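Local coordinates for Mtr2 (Chaetomium thermophilum, PDB 4X2M), which probably pairs with the large Mex67 subunit, as Mtr2 does in related fungi, to form the heterodimer that exports mRNA from the nucleus, at residues A[24-29]-A[54-59]; A[64-69]-A[83-88]; A[126-131]-A[146-151]. All coordinates share one frame; numbering follows the deposited sequence.

Interaction 1: A[24-29]-A[54-59]; sequences PVASGY and ATPEEW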
ATOM      1  N   PRO A  24     -10.950   1.820   0.903  1.00 28.39           N
ATOM      2  CA  PRO A  24     -10.254   1.307  -0.283  1.00 27.38           C
ATOM      3  C   PRO A  24      -8.846   1.876  -0.443  1.00 27.61           C
ATOM      4  O   PRO A  24      -8.614   3.040  -0.115  1.00 26.50           O
ATOM      5  CB  PRO A  24     -11.154   1.758  -1.439  1.00 31.29           C
ATOM      6  CG  PRO A  24     -11.873   2.949  -0.914  1.00 34.90           C
ATOM      7  CD  PRO A  24     -12.097   2.671   0.540  1.00 33.54           C
ATOM      8  N   VAL A  25      -7.923   1.054  -0.940  1.00 29.06           N
ATOM      9  CA  VAL A  25      -6.568   1.502  -1.255  1.00 27.44           C
ATOM     10  C   VAL A  25      -6.393   1.680  -2.762  1.00 26.34           C
ATOM     11  O   VAL A  25      -5.311   2.037  -3.231  1.00 25.98           O
ATOM     12  CB  VAL A  25      -5.494   0.514  -0.740  1.00 26.66           C
ATOM     13  CG1 VAL A  25      -5.456   0.516   0.782  1.00 31.05           C
ATOM     14  CG2 VAL A  25      -5.740  -0.896  -1.270  1.00 26.25           C
ATOM     15  N   ALA A  26      -7.458   1.418  -3.516  1.00 28.67           N
ATOM     16  CA  ALA A  26      -7.402   1.429  -4.976  1.00 29.13           C
ATOM     17  C   ALA A  26      -6.910   2.763  -5.532  1.00 26.40           C
ATOM     18  O   ALA A  26      -6.270   2.803  -6.582  1.00 26.62           O
ATOM     19  CB  ALA A  26      -8.770   1.097  -5.554  1.00 34.23           C
ATOM     20  N   SER A  27      -7.206   3.851  -4.828  1.00 23.49           N
ATOM     21  CA  SER A  27      -6.815   5.181  -5.289  1.00 23.65           C
ATOM     22  C   SER A  27      -5.304   5.394  -5.204  1.00 24.44           C
ATOM     23  O   SER A  27      -4.781   6.380  -5.724  1.00 24.75           O
ATOM     24  CB  SER A  27      -7.537   6.259  -4.477  1.00 28.68           C
ATOM     25  OG  SER A  27      -7.035   6.325  -3.153  1.00 31.75           O
ATOM     26  N   GLY A  28      -4.609   4.465  -4.552  1.00 26.73           N
ATOM     27  CA  GLY A  28      -3.166   4.551  -4.401  1.00 27.40           C
ATOM     28  C   GLY A  28      -2.392   3.909  -5.539  1.00 26.83           C
ATOM     29  O   GLY A  28      -1.160   3.932  -5.545  1.00 25.95           O
ATOM     30  N   TYR A  29      -3.112   3.337  -6.500  1.00 23.37           N
ATOM     31  CA  TYR A  29      -2.494   2.625  -7.616  1.00 20.14           C
ATOM     32  C   TYR A  29      -2.521   3.469  -8.887  1.00 22.00           C
ATOM     33  O   TYR A  29      -3.390   4.323  -9.055  1.00 20.72           O
ATOM     34  CB  TYR A  29      -3.209   1.293  -7.852  1.00 20.15           C
ATOM     35  CG  TYR A  29      -3.028   0.303  -6.724  1.00 21.85           C
ATOM     36  CD1 TYR A  29      -3.706   0.461  -5.523  1.00 22.57           C
ATOM     37  CD2 TYR A  29      -2.184  -0.791  -6.861  1.00 23.80           C
ATOM     38  CE1 TYR A  29      -3.547  -0.436  -4.491  1.00 23.29           C
ATOM     39  CE2 TYR A  29      -2.020  -1.698  -5.833  1.00 22.00           C
ATOM     40  CZ  TYR A  29      -2.704  -1.513  -4.650  1.00 23.12           C
ATOM     41  OH  TYR A  29      -2.544  -2.411  -3.621  1.00 23.86           O
ATOM     42  N   ALA A  54      -5.883  -9.044 -10.972  1.00 35.20           N
ATOM     43  CA  ALA A  54      -5.951  -8.171 -12.139  1.00 36.02           C
ATOM     44  C   ALA A  54      -6.037  -6.692 -11.778  1.00 31.73           C
ATOM     45  O   ALA A  54      -5.413  -5.861 -12.436  1.00 26.60           O
ATOM     46  CB  ALA A  54      -7.135  -8.561 -13.008  1.00 37.66           C
ATOM     47  N   THR A  55      -6.793  -6.365 -10.732  1.00 27.43           N
ATOM     48  CA  THR A  55      -7.063  -4.969 -10.397  1.00 28.29           C
ATOM     49  C   THR A  55      -6.957  -4.695  -8.900  1.00 23.61           C
ATOM     50  O   THR A  55      -7.152  -5.596  -8.086  1.00 23.01           O
ATOM     51  CB  THR A  55      -8.470  -4.549 -10.857  1.00 32.28           C
ATOM     52  OG1 THR A  55      -9.454  -5.283 -10.115  1.00 31.40           O
ATOM     53  CG2 THR A  55      -8.657  -4.814 -12.343  1.00 32.96           C
ATOM     54  N   PRO A  56      -6.647  -3.439  -8.532  1.00 22.63           N
ATOM     55  CA  PRO A  56      -6.609  -3.073  -7.112  1.00 27.03           C
ATOM     56  C   PRO A  56      -7.989  -3.143  -6.466  1.00 26.68           C
ATOM     57  O   PRO A  56      -8.086  -3.335  -5.255  1.00 28.57           O
ATOM     58  CB  PRO A  56      -6.075  -1.636  -7.125  1.00 29.93           C
ATOM     59  CG  PRO A  56      -6.283  -1.142  -8.512  1.00 32.10           C
ATOM     60  CD  PRO A  56      -6.201  -2.335  -9.401  1.00 26.02           C
ATOM     61  N   GLU A  57      -9.039  -2.973  -7.263  1.00 27.18           N
ATOM     62  CA  GLU A  57     -10.402  -3.060  -6.750  1.00 27.40           C
ATOM     63  C   GLU A  57     -10.695  -4.475  -6.255  1.00 28.60           C
ATOM     64  O   GLU A  57     -11.426  -4.663  -5.284  1.00 30.62           O
ATOM     65  CB  GLU A  57     -11.419  -2.657  -7.823  1.00 31.03           C
ATOM     66  CG  GLU A  57     -11.463  -1.158  -8.119  1.00 32.84           C
ATOM     67  CD  GLU A  57     -10.264  -0.664  -8.910  1.00 39.17           C
ATOM     68  OE1 GLU A  57      -9.590  -1.486  -9.567  1.00 37.82           O
ATOM     69  OE2 GLU A  57     -10.000   0.556  -8.879  1.00 44.70           O
ATOM     70  N   GLU A  58     -10.117  -5.469  -6.925  1.00 27.92           N
ATOM     71  CA  GLU A  58     -10.275  -6.859  -6.509  1.00 28.95           C
ATOM     72  C   GLU A  58      -9.510  -7.119  -5.211  1.00 26.76           C
ATOM     73  O   GLU A  58      -9.956  -7.890  -4.363  1.00 24.55           O
ATOM     74  CB  GLU A  58      -9.800  -7.814  -7.608  1.00 38.38           C
ATOM     75  CG  GLU A  58      -9.893  -9.288  -7.219  1.00 52.79           C
ATOM     76  CD  GLU A  58      -9.528 -10.228  -8.354  1.00 66.45           C
ATOM     77  OE1 GLU A  58      -9.099 -11.365  -8.064  1.00 68.81           O
ATOM     78  OE2 GLU A  58      -9.674  -9.836  -9.531  1.00 66.37           O
ATOM     79  N   TRP A  59      -8.358  -6.471  -5.067  1.00 24.25           N
ATOM     80  CA  TRP A  59      -7.567  -6.566  -3.844  1.00 24.33           C
ATOM     81  C   TRP A  59      -8.360  -6.002  -2.668  1.00 25.03           C
ATOM     82  O   TRP A  59      -8.351  -6.569  -1.575  1.00 27.51           O
ATOM     83  CB  TRP A  59      -6.235  -5.833  -4.020  1.00 21.76           C
ATOM     84  CG  TRP A  59      -5.442  -5.632  -2.760  1.00 20.56           C
ATOM     85  CD1 TRP A  59      -4.890  -4.462  -2.325  1.00 23.90           C
ATOM     86  CD2 TRP A  59      -5.102  -6.623  -1.779  1.00 19.80           C
ATOM     87  NE1 TRP A  59      -4.231  -4.659  -1.139  1.00 22.77           N
ATOM     88  CE2 TRP A  59      -4.346  -5.976  -0.779  1.00 20.79           C
ATOM     89  CE3 TRP A  59      -5.362  -7.990  -1.648  1.00 22.45           C
ATOM     90  CZ2 TRP A  59      -3.850  -6.648   0.335  1.00 23.19           C
ATOM     91  CZ3 TRP A  59      -4.868  -8.657  -0.539  1.00 21.25           C
ATOM     92  CH2 TRP A  59      -4.121  -7.985   0.437  1.00 21.66           C
TER
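P56, the first residue of helix 56-69, lays CB over one face of the Y29 ring, a CH-pi contact with CB 3.7 Å from the ring centroid and 17° off its normal. With CG anti to the carbonyl carbon (chi1 -67°), the Y29 side chain passes the proline the opposite way and carries its hydroxyl on to the indole of W59.

The other apolar contacts flank this one. V25 CG2 meets W59 CD1 at 3.8 Å, and A26 CB lies 4.1 Å from P56 CB. An alanine in place of Y29 would probably leave P56 CB without its aromatic face and open a gap beside W59.

Polar ends are held by residues around the pair. Y29 OH comes within 3.4 Å of W59 CD1 but bonds to H178, while W59 NE1 bonds to Y15. E57 bends at chi2 and brings OE2 3.6 Å from A26 CB, where N32 binds it. T55 is the N-cap: its OG1 accepts from E58 N at 3.3 Å.

The contact seats the start of helix 56-69 against the loop that follows helix 3-20, with Y15 of that helix on V25 and Y29, and strand 45-48 touching Y29, P56 and W59 through I46 and I48.

Interaction 2: A[64-69]-A[83-88]; sequences KEQRAQ and KPVRYD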
ATOM      1  N   LYS A  64     -12.013  -7.110   2.170  1.00 26.79           N
ATOM      2  CA  LYS A  64     -13.353  -7.219   2.744  1.00 29.06           C
ATOM      3  C   LYS A  64     -13.664  -8.662   3.119  1.00 27.34           C
ATOM      4  O   LYS A  64     -14.172  -8.940   4.205  1.00 25.14           O
ATOM      5  CB  LYS A  64     -14.422  -6.716   1.773  1.00 34.25           C
ATOM      6  CG  LYS A  64     -14.393  -5.228   1.482  1.00 44.92           C
ATOM      7  CD  LYS A  64     -15.618  -4.831   0.671  1.00 54.85           C
ATOM      8  CE  LYS A  64     -15.419  -3.523  -0.073  1.00 70.08           C
ATOM      9  NZ  LYS A  64     -16.547  -3.255  -1.008  1.00 77.99           N
ATOM     10  N   GLU A  65     -13.352  -9.573   2.203  1.00 25.60           N
ATOM     11  CA  GLU A  65     -13.639 -10.988   2.389  1.00 29.00           C
ATOM     12  C   GLU A  65     -12.839 -11.562   3.552  1.00 30.37           C
ATOM     13  O   GLU A  65     -13.305 -12.461   4.253  1.00 27.50           O
ATOM     14  CB  GLU A  65     -13.336 -11.758   1.102  1.00 34.96           C
ATOM     15  CG  GLU A  65     -14.320 -11.476  -0.027  1.00 42.59           C
ATOM     16  CD  GLU A  65     -13.906 -12.104  -1.345  1.00 48.83           C
ATOM     17  OE1 GLU A  65     -12.737 -12.528  -1.468  1.00 44.99           O
ATOM     18  OE2 GLU A  65     -14.751 -12.170  -2.264  1.00 53.99           O
ATOM     19  N   GLN A  66     -11.631 -11.043   3.751  1.00 28.63           N
ATOM     20  CA  GLN A  66     -10.798 -11.461   4.871  1.00 28.64           C
ATOM     21  C   GLN A  66     -11.449 -11.076   6.198  1.00 26.64           C
ATOM     22  O   GLN A  66     -11.453 -11.859   7.148  1.00 25.89           O
ATOM     23  CB  GLN A  66      -9.402 -10.843   4.763  1.00 29.26           C
ATOM     24  CG  GLN A  66      -8.454 -11.256   5.876  1.00 28.60           C
ATOM     25  CD  GLN A  66      -7.037 -10.766   5.644  1.00 27.29           C
ATOM     26  OE1 GLN A  66      -6.785  -9.563   5.583  1.00 28.99           O
ATOM     27  NE2 GLN A  66      -6.104 -11.699   5.511  1.00 21.54           N
ATOM     28  N   ARG A  67     -12.001  -9.867   6.261  1.00 25.48           N
ATOM     29  CA  ARG A  67     -12.713  -9.418   7.453  1.00 28.25           C
ATOM     30  C   ARG A  67     -13.929 -10.299   7.724  1.00 31.07           C
ATOM     31  O   ARG A  67     -14.163 -10.712   8.860  1.00 32.40           O
ATOM     32  CB  ARG A  67     -13.142  -7.953   7.314  1.00 27.52           C
ATOM     33  CG  ARG A  67     -11.999  -6.959   7.475  1.00 30.39           C
ATOM     34  CD  ARG A  67     -12.504  -5.529   7.630  1.00 30.63           C
ATOM     35  NE  ARG A  67     -13.084  -4.998   6.399  1.00 32.72           N
ATOM     36  CZ  ARG A  67     -12.382  -4.442   5.415  1.00 35.00           C
ATOM     37  NH1 ARG A  67     -11.060  -4.347   5.498  1.00 32.68           N
ATOM     38  NH2 ARG A  67     -13.002  -3.984   4.337  1.00 33.76           N
ATOM     39  N   ALA A  68     -14.698 -10.582   6.677  1.00 29.59           N
ATOM     40  CA  ALA A  68     -15.885 -11.422   6.798  1.00 30.90           C
ATOM     41  C   ALA A  68     -15.507 -12.813   7.298  1.00 31.08           C
ATOM     42  O   ALA A  68     -16.212 -13.403   8.119  1.00 28.83           O
ATOM     43  CB  ALA A  68     -16.607 -11.517   5.464  1.00 32.15           C
ATOM     44  N   GLN A  69     -14.391 -13.327   6.795  1.00 28.67           N
ATOM     45  CA  GLN A  69     -13.911 -14.655   7.161  1.00 28.62           C
ATOM     46  C   GLN A  69     -13.585 -14.749   8.650  1.00 31.52           C
ATOM     47  O   GLN A  69     -13.733 -15.812   9.255  1.00 33.32           O
ATOM     48  CB  GLN A  69     -12.673 -15.006   6.327  1.00 33.45           C
ATOM     49  CG  GLN A  69     -11.960 -16.290   6.734  1.00 46.29           C
ATOM     50  CD  GLN A  69     -10.693 -16.525   5.934  1.00 60.97           C
ATOM     51  OE1 GLN A  69     -10.444 -15.856   4.930  1.00 62.72           O
ATOM     52  NE2 GLN A  69      -9.879 -17.472   6.382  1.00 67.94           N
ATOM     53  N   LYS A  83     -11.557  -7.018  17.357  1.00 24.40           N
ATOM     54  CA  LYS A  83     -11.560  -6.586  15.964  1.00 24.98           C
ATOM     55  C   LYS A  83     -11.199  -7.749  15.037  1.00 29.06           C
ATOM     56  O   LYS A  83     -10.231  -8.464  15.299  1.00 25.75           O
ATOM     57  CB  LYS A  83     -10.587  -5.423  15.765  1.00 29.63           C
ATOM     58  CG  LYS A  83     -10.421  -5.004  14.316  1.00 36.96           C
ATOM     59  CD  LYS A  83      -9.858  -3.597  14.205  1.00 41.20           C
ATOM     60  CE  LYS A  83     -10.951  -2.559  14.411  1.00 56.32           C
ATOM     61  NZ  LYS A  83     -10.497  -1.182  14.084  1.00 67.15           N
ATOM     62  N   PRO A  84     -11.985  -7.954  13.961  1.00 26.07           N
ATOM     63  CA  PRO A  84     -11.709  -9.066  13.043  1.00 25.08           C
ATOM     64  C   PRO A  84     -10.290  -9.079  12.474  1.00 27.54           C
ATOM     65  O   PRO A  84      -9.651 -10.129  12.492  1.00 29.52           O
ATOM     66  CB  PRO A  84     -12.727  -8.846  11.922  1.00 24.39           C
ATOM     67  CG  PRO A  84     -13.867  -8.191  12.590  1.00 26.31           C
ATOM     68  CD  PRO A  84     -13.251  -7.277  13.618  1.00 29.33           C
ATOM     69  N   VAL A  85      -9.823  -7.943  11.960  1.00 28.58           N
ATOM     70  CA  VAL A  85      -8.508  -7.864  11.323  1.00 24.30           C
ATOM     71  C   VAL A  85      -7.780  -6.569  11.680  1.00 23.83           C
ATOM     72  O   VAL A  85      -8.378  -5.492  11.677  1.00 24.69           O
ATOM     73  CB  VAL A  85      -8.628  -7.963   9.785  1.00 24.45           C
ATOM     74  CG1 VAL A  85      -7.252  -7.959   9.130  1.00 28.27           C
ATOM     75  CG2 VAL A  85      -9.405  -9.211   9.386  1.00 22.79           C
ATOM     76  N   ARG A  86      -6.489  -6.679  11.984  1.00 22.00           N
ATOM     77  CA  ARG A  86      -5.651  -5.506  12.216  1.00 22.02           C
ATOM     78  C   ARG A  86      -4.239  -5.709  11.673  1.00 24.23           C
ATOM     79  O   ARG A  86      -3.583  -6.705  11.979  1.00 24.99           O
ATOM     80  CB  ARG A  86      -5.579  -5.171  13.708  1.00 26.94           C
ATOM     81  CG  ARG A  86      -4.942  -3.815  13.988  1.00 30.15           C
ATOM     82  CD  ARG A  86      -4.779  -3.534  15.474  1.00 31.14           C
ATOM     83  NE  ARG A  86      -3.505  -4.035  15.997  1.00 29.71           N
ATOM     84  CZ  ARG A  86      -3.369  -4.918  16.987  1.00 32.69           C
ATOM     85  NH1 ARG A  86      -4.425  -5.438  17.600  1.00 32.00           N
ATOM     86  NH2 ARG A  86      -2.155  -5.287  17.367  1.00 31.59           N
ATOM     87  N   TYR A  87      -3.785  -4.754  10.865  1.00 25.05           N
ATOM     88  CA  TYR A  87      -2.427  -4.760  10.329  1.00 24.92           C
ATOM     89  C   TYR A  87      -1.502  -3.874  11.160  1.00 25.93           C
ATOM     90  O   TYR A  87      -1.799  -2.702  11.390  1.00 23.93           O
ATOM     91  CB  TYR A  87      -2.426  -4.288   8.874  1.00 22.76           C
ATOM     92  CG  TYR A  87      -2.851  -5.346   7.881  1.00 21.81           C
ATOM     93  CD1 TYR A  87      -4.191  -5.653   7.690  1.00 20.10           C
ATOM     94  CD2 TYR A  87      -1.910  -6.030   7.124  1.00 21.76           C
ATOM     95  CE1 TYR A  87      -4.581  -6.620   6.781  1.00 21.39           C
ATOM     96  CE2 TYR A  87      -2.289  -6.996   6.213  1.00 23.77           C
ATOM     97  CZ  TYR A  87      -3.625  -7.287   6.045  1.00 23.38           C
ATOM     98  OH  TYR A  87      -4.004  -8.249   5.138  1.00 21.25           O
ATOM     99  N   ASP A  88      -0.386  -4.446  11.604  1.00 25.08           N
ATOM    100  CA  ASP A  88       0.651  -3.697  12.312  1.00 25.99           C
ATOM    101  C   ASP A  88       1.956  -3.716  11.524  1.00 25.82           C
ATOM    102  O   ASP A  88       2.495  -4.783  11.234  1.00 28.84           O
ATOM    103  CB  ASP A  88       0.886  -4.280  13.707  1.00 29.22           C
ATOM    104  CG  ASP A  88      -0.247  -3.977  14.668  1.00 35.33           C
ATOM    105  OD1 ASP A  88      -1.310  -3.503  14.213  1.00 35.11           O
ATOM    106  OD2 ASP A  88      -0.071  -4.213  15.881  1.00 33.12           O
TER
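Q66 and Y87 approach from opposite directions, one from the last turns of helix 56-69 and the other from edge strand 83-96 of the NTF2-like alpha+beta fold, whose curved sheet packs against helices. The helix and strand segments run at 122° to each other, 9.5 Å apart at closest approach.

Q66 is extended, CG anti to its backbone N (chi1 -179°), which carries the amide across to the tyrosine. Its OE1 arrives at the ring's edge, near the ring plane, and lies 3.1 Å from Y87 OH, with the amide plane turned 45° from the ring. This can be a hydrogen bond, but the hydroxyl also bonds to Y180 OH, so where its proton goes is not settled.

V85 projects from the strand side toward the helix and crosses Q66 and R67 at about right angles. CG1 comes to the oxygen end of the Q66 amide, 3.9 Å from OE1; CG2 packs on R67, 3.8 Å from its CA and almost as near to CG. Past CG the arginine bends at chi3, folding the guanidinium back over its own helix, so that K64 CA lies over one of its faces, toward the rim.

At the corner the chain turns at P84, the proline points at the helix and touches backbone alone. Its CB rests 3.9 Å from R67 O.

Interaction 3: A[126-131]-A[146-151]; sequences TVSGSV and KQHFND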
ATOM      1  N   THR A 126       9.892  -2.097   0.693  1.00 22.30           N
ATOM      2  CA  THR A 126       9.615  -3.366   1.354  1.00 24.56           C
ATOM      3  C   THR A 126       9.077  -3.100   2.751  1.00 23.70           C
ATOM      4  O   THR A 126       9.689  -2.373   3.531  1.00 25.32           O
ATOM      5  CB  THR A 126      10.873  -4.253   1.450  1.00 28.83           C
ATOM      6  OG1 THR A 126      11.380  -4.517   0.137  1.00 32.04           O
ATOM      7  CG2 THR A 126      10.550  -5.575   2.140  1.00 37.56           C
ATOM      8  N   VAL A 127       7.925  -3.692   3.053  1.00 22.52           N
ATOM      9  CA  VAL A 127       7.270  -3.509   4.341  1.00 20.10           C
ATOM     10  C   VAL A 127       7.131  -4.854   5.038  1.00 23.72           C
ATOM     11  O   VAL A 127       6.733  -5.841   4.421  1.00 27.23           O
ATOM     12  CB  VAL A 127       5.879  -2.861   4.183  1.00 20.88           C
ATOM     13  CG1 VAL A 127       5.228  -2.635   5.544  1.00 23.80           C
ATOM     14  CG2 VAL A 127       5.986  -1.550   3.418  1.00 20.74           C
ATOM     15  N   SER A 128       7.468  -4.883   6.323  1.00 25.33           N
ATOM     16  CA  SER A 128       7.324  -6.082   7.136  1.00 21.35           C
ATOM     17  C   SER A 128       6.423  -5.778   8.323  1.00 22.90           C
ATOM     18  O   SER A 128       6.527  -4.713   8.933  1.00 23.92           O
ATOM     19  CB  SER A 128       8.687  -6.585   7.613  1.00 32.04           C
ATOM     20  OG  SER A 128       8.543  -7.668   8.515  1.00 42.16           O
ATOM     21  N   GLY A 129       5.538  -6.711   8.649  1.00 22.99           N
ATOM     22  CA  GLY A 129       4.634  -6.520   9.767  1.00 25.54           C
ATOM     23  C   GLY A 129       3.868  -7.770  10.142  1.00 22.84           C
ATOM     24  O   GLY A 129       4.218  -8.876   9.732  1.00 23.97           O
ATOM     25  N   SER A 130       2.811  -7.579  10.926  1.00 23.45           N
ATOM     26  CA  SER A 130       1.986  -8.680  11.402  1.00 27.41           C
ATOM     27  C   SER A 130       0.510  -8.400  11.156  1.00 27.11           C
ATOM     28  O   SER A 130       0.083  -7.244  11.132  1.00 27.13           O
ATOM     29  CB  SER A 130       2.229  -8.923  12.893  1.00 31.04           C
ATOM     30  OG  SER A 130       3.606  -9.119  13.161  1.00 37.12           O
ATOM     31  N   VAL A 131      -0.263  -9.467  10.973  1.00 23.67           N
ATOM     32  CA  VAL A 131      -1.712  -9.366  10.881  1.00 20.95           C
ATOM     33  C   VAL A 131      -2.330 -10.079  12.076  1.00 25.88           C
ATOM     34  O   VAL A 131      -2.063 -11.258  12.305  1.00 27.74           O
ATOM     35  CB  VAL A 131      -2.261  -9.984   9.580  1.00 22.94           C
ATOM     36  CG1 VAL A 131      -3.685  -9.515   9.336  1.00 27.27           C
ATOM     37  CG2 VAL A 131      -1.373  -9.628   8.396  1.00 24.13           C
ATOM     38  N   LYS A 146      -2.409 -15.128  14.358  1.00 31.06           N
ATOM     39  CA  LYS A 146      -1.451 -14.108  13.955  1.00 29.60           C
ATOM     40  C   LYS A 146      -0.698 -14.542  12.705  1.00 28.87           C
ATOM     41  O   LYS A 146      -0.200 -15.666  12.629  1.00 28.39           O
ATOM     42  CB  LYS A 146      -0.457 -13.820  15.083  1.00 30.68           C
ATOM     43  CG  LYS A 146       0.612 -12.795  14.719  1.00 33.80           C
ATOM     44  CD  LYS A 146       1.602 -12.584  15.851  1.00 41.31           C
ATOM     45  CE  LYS A 146       2.652 -11.550  15.477  1.00 41.06           C
ATOM     46  NZ  LYS A 146       3.658 -11.360  16.557  1.00 44.55           N
ATOM     47  N   GLN A 147      -0.626 -13.642  11.728  1.00 24.51           N
ATOM     48  CA  GLN A 147       0.194 -13.850  10.541  1.00 24.70           C
ATOM     49  C   GLN A 147       1.322 -12.834  10.500  1.00 24.99           C
ATOM     50  O   GLN A 147       1.203 -11.735  11.042  1.00 26.77           O
ATOM     51  CB  GLN A 147      -0.636 -13.730   9.260  1.00 26.88           C
ATOM     52  CG  GLN A 147      -1.645 -14.837   9.035  1.00 27.93           C
ATOM     53  CD  GLN A 147      -2.443 -14.626   7.762  1.00 35.53           C
ATOM     54  OE1 GLN A 147      -2.666 -13.492   7.336  1.00 31.31           O
ATOM     55  NE2 GLN A 147      -2.862 -15.719   7.136  1.00 46.04           N
ATOM     56  N   HIS A 148       2.419 -13.218   9.858  1.00 23.41           N
ATOM     57  CA  HIS A 148       3.444 -12.274   9.443  1.00 25.40           C
ATOM     58  C   HIS A 148       3.208 -11.967   7.973  1.00 24.12           C
ATOM     59  O   HIS A 148       2.845 -12.863   7.214  1.00 28.25           O
ATOM     60  CB  HIS A 148       4.840 -12.852   9.667  1.00 31.04           C
ATOM     61  CG  HIS A 148       5.924 -12.100   8.965  1.00 34.45           C
ATOM     62  ND1 HIS A 148       6.556 -12.585   7.841  1.00 42.43           N
ATOM     63  CD2 HIS A 148       6.489 -10.897   9.225  1.00 33.91           C
ATOM     64  CE1 HIS A 148       7.466 -11.716   7.440  1.00 40.60           C
ATOM     65  NE2 HIS A 148       7.443 -10.681   8.261  1.00 41.66           N
ATOM     66  N   PHE A 149       3.403 -10.713   7.570  1.00 23.91           N
ATOM     67  CA  PHE A 149       3.269 -10.361   6.160  1.00 24.10           C
ATOM     68  C   PHE A 149       4.444  -9.544   5.639  1.00 24.46           C
ATOM     69  O   PHE A 149       5.093  -8.805   6.384  1.00 22.40           O
ATOM     70  CB  PHE A 149       1.957  -9.600   5.920  1.00 21.23           C
ATOM     71  CG  PHE A 149       2.009  -8.141   6.289  1.00 22.16           C
ATOM     72  CD1 PHE A 149       1.677  -7.720   7.566  1.00 21.34           C
ATOM     73  CD2 PHE A 149       2.365  -7.187   5.348  1.00 23.32           C
ATOM     74  CE1 PHE A 149       1.716  -6.378   7.900  1.00 27.46           C
ATOM     75  CE2 PHE A 149       2.406  -5.847   5.678  1.00 26.36           C
ATOM     76  CZ  PHE A 149       2.080  -5.440   6.955  1.00 25.97           C
ATOM     77  N   ASN A 150       4.699  -9.695   4.343  1.00 21.40           N
ATOM     78  CA  ASN A 150       5.660  -8.871   3.626  1.00 21.59           C
ATOM     79  C   ASN A 150       4.993  -8.232   2.424  1.00 24.02           C
ATOM     80  O   ASN A 150       4.294  -8.901   1.661  1.00 26.44           O
ATOM     81  CB  ASN A 150       6.865  -9.687   3.155  1.00 31.72           C
ATOM     82  CG  ASN A 150       7.829 -10.008   4.272  1.00 52.44           C
ATOM     83  OD1 ASN A 150       8.082 -11.175   4.567  1.00 64.38           O
ATOM     84  ND2 ASN A 150       8.380  -8.974   4.898  1.00 61.78           N
ATOM     85  N   ASP A 151       5.207  -6.932   2.269  1.00 22.73           N
ATOM     86  CA  ASP A 151       4.726  -6.202   1.108  1.00 22.95           C
ATOM     87  C   ASP A 151       5.910  -5.627   0.351  1.00 25.12           C
ATOM     88  O   ASP A 151       6.810  -5.043   0.951  1.00 24.90           O
ATOM     89  CB  ASP A 151       3.774  -5.080   1.526  1.00 26.96           C
ATOM     90  CG  ASP A 151       2.311  -5.458   1.372  1.00 35.03           C
ATOM     91  OD1 ASP A 151       1.972  -6.191   0.418  1.00 32.30           O
ATOM     92  OD2 ASP A 151       1.495  -5.015   2.208  1.00 32.79           O
TER
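V127 and D151 form a hydrogen-bonded pair in an antiparallel beta hairpin, strands 122-135 and 145-157, two neighbours in the curved sheet of the NTF2-like fold. Six backbone bonds link the segments, two at each of V127-D151, G129-F149 and V131-Q147, so every N-H and C=O facing inward at these pairs is satisfied. V127 N gives to D151 O at 2.7 Å and D151 N returns to V127 O. The middle pair is less regular: F149 N stands 43° out of the carbonyl plane of G129, although its N-H points nearly straight at the oxygen (170°).

The two pairs between these are non-hydrogen-bonded. There the backbone of the first strand bonds outward to strand 83-96, S128 with D90 and C91 and S130 with D88, while H148 bonds with Y183 on the other side.

Side chains add one polar link. S128 OG, anti to the backbone N, meets H148 NE2 at 3.2 Å in the plane of the imidazole, at its edge; either could be the donor. On the opposite face of the sheet, D151 is buried and its carboxylate is held by two partners, H178 NE2 on OD1 and Y16 OH on OD2, which probably favours the charged form.

F149 sits on that same face. Its CG takes the crowded position between N and carbonyl carbon (chi1 80°), which swings the ring across the hairpin over G129; a side chain there would run into CE1. V131 CG2 packs against the ring at 3.7 Å from CD1, and G129 N lies over one face, displaced toward the rim and 3.9 Å above the ring plane.

From the N terminus, interaction 1 comes first, closing the loop from 24-29 through strands 45-48 and 51-53 to the start of helix 56-69. Interaction 2 follows on the far end of that helix, its centre about 17 Å away, and closes the connection of 13 residues leading into strand 83-96. Interaction 3 closes the hairpin of strands 122-135 and 145-157. All three are in series, so none nests within or crosses another. Interactions 2 and 3 touch through neighbouring strands, where the Y87 ring packs edge-to-face with F149. Interactions 1 and 2 tie the two ends of helix 56-69 to the loop after helix 3-20 and to edge strand 83-96, while interaction 3 joins two strands of the sheet.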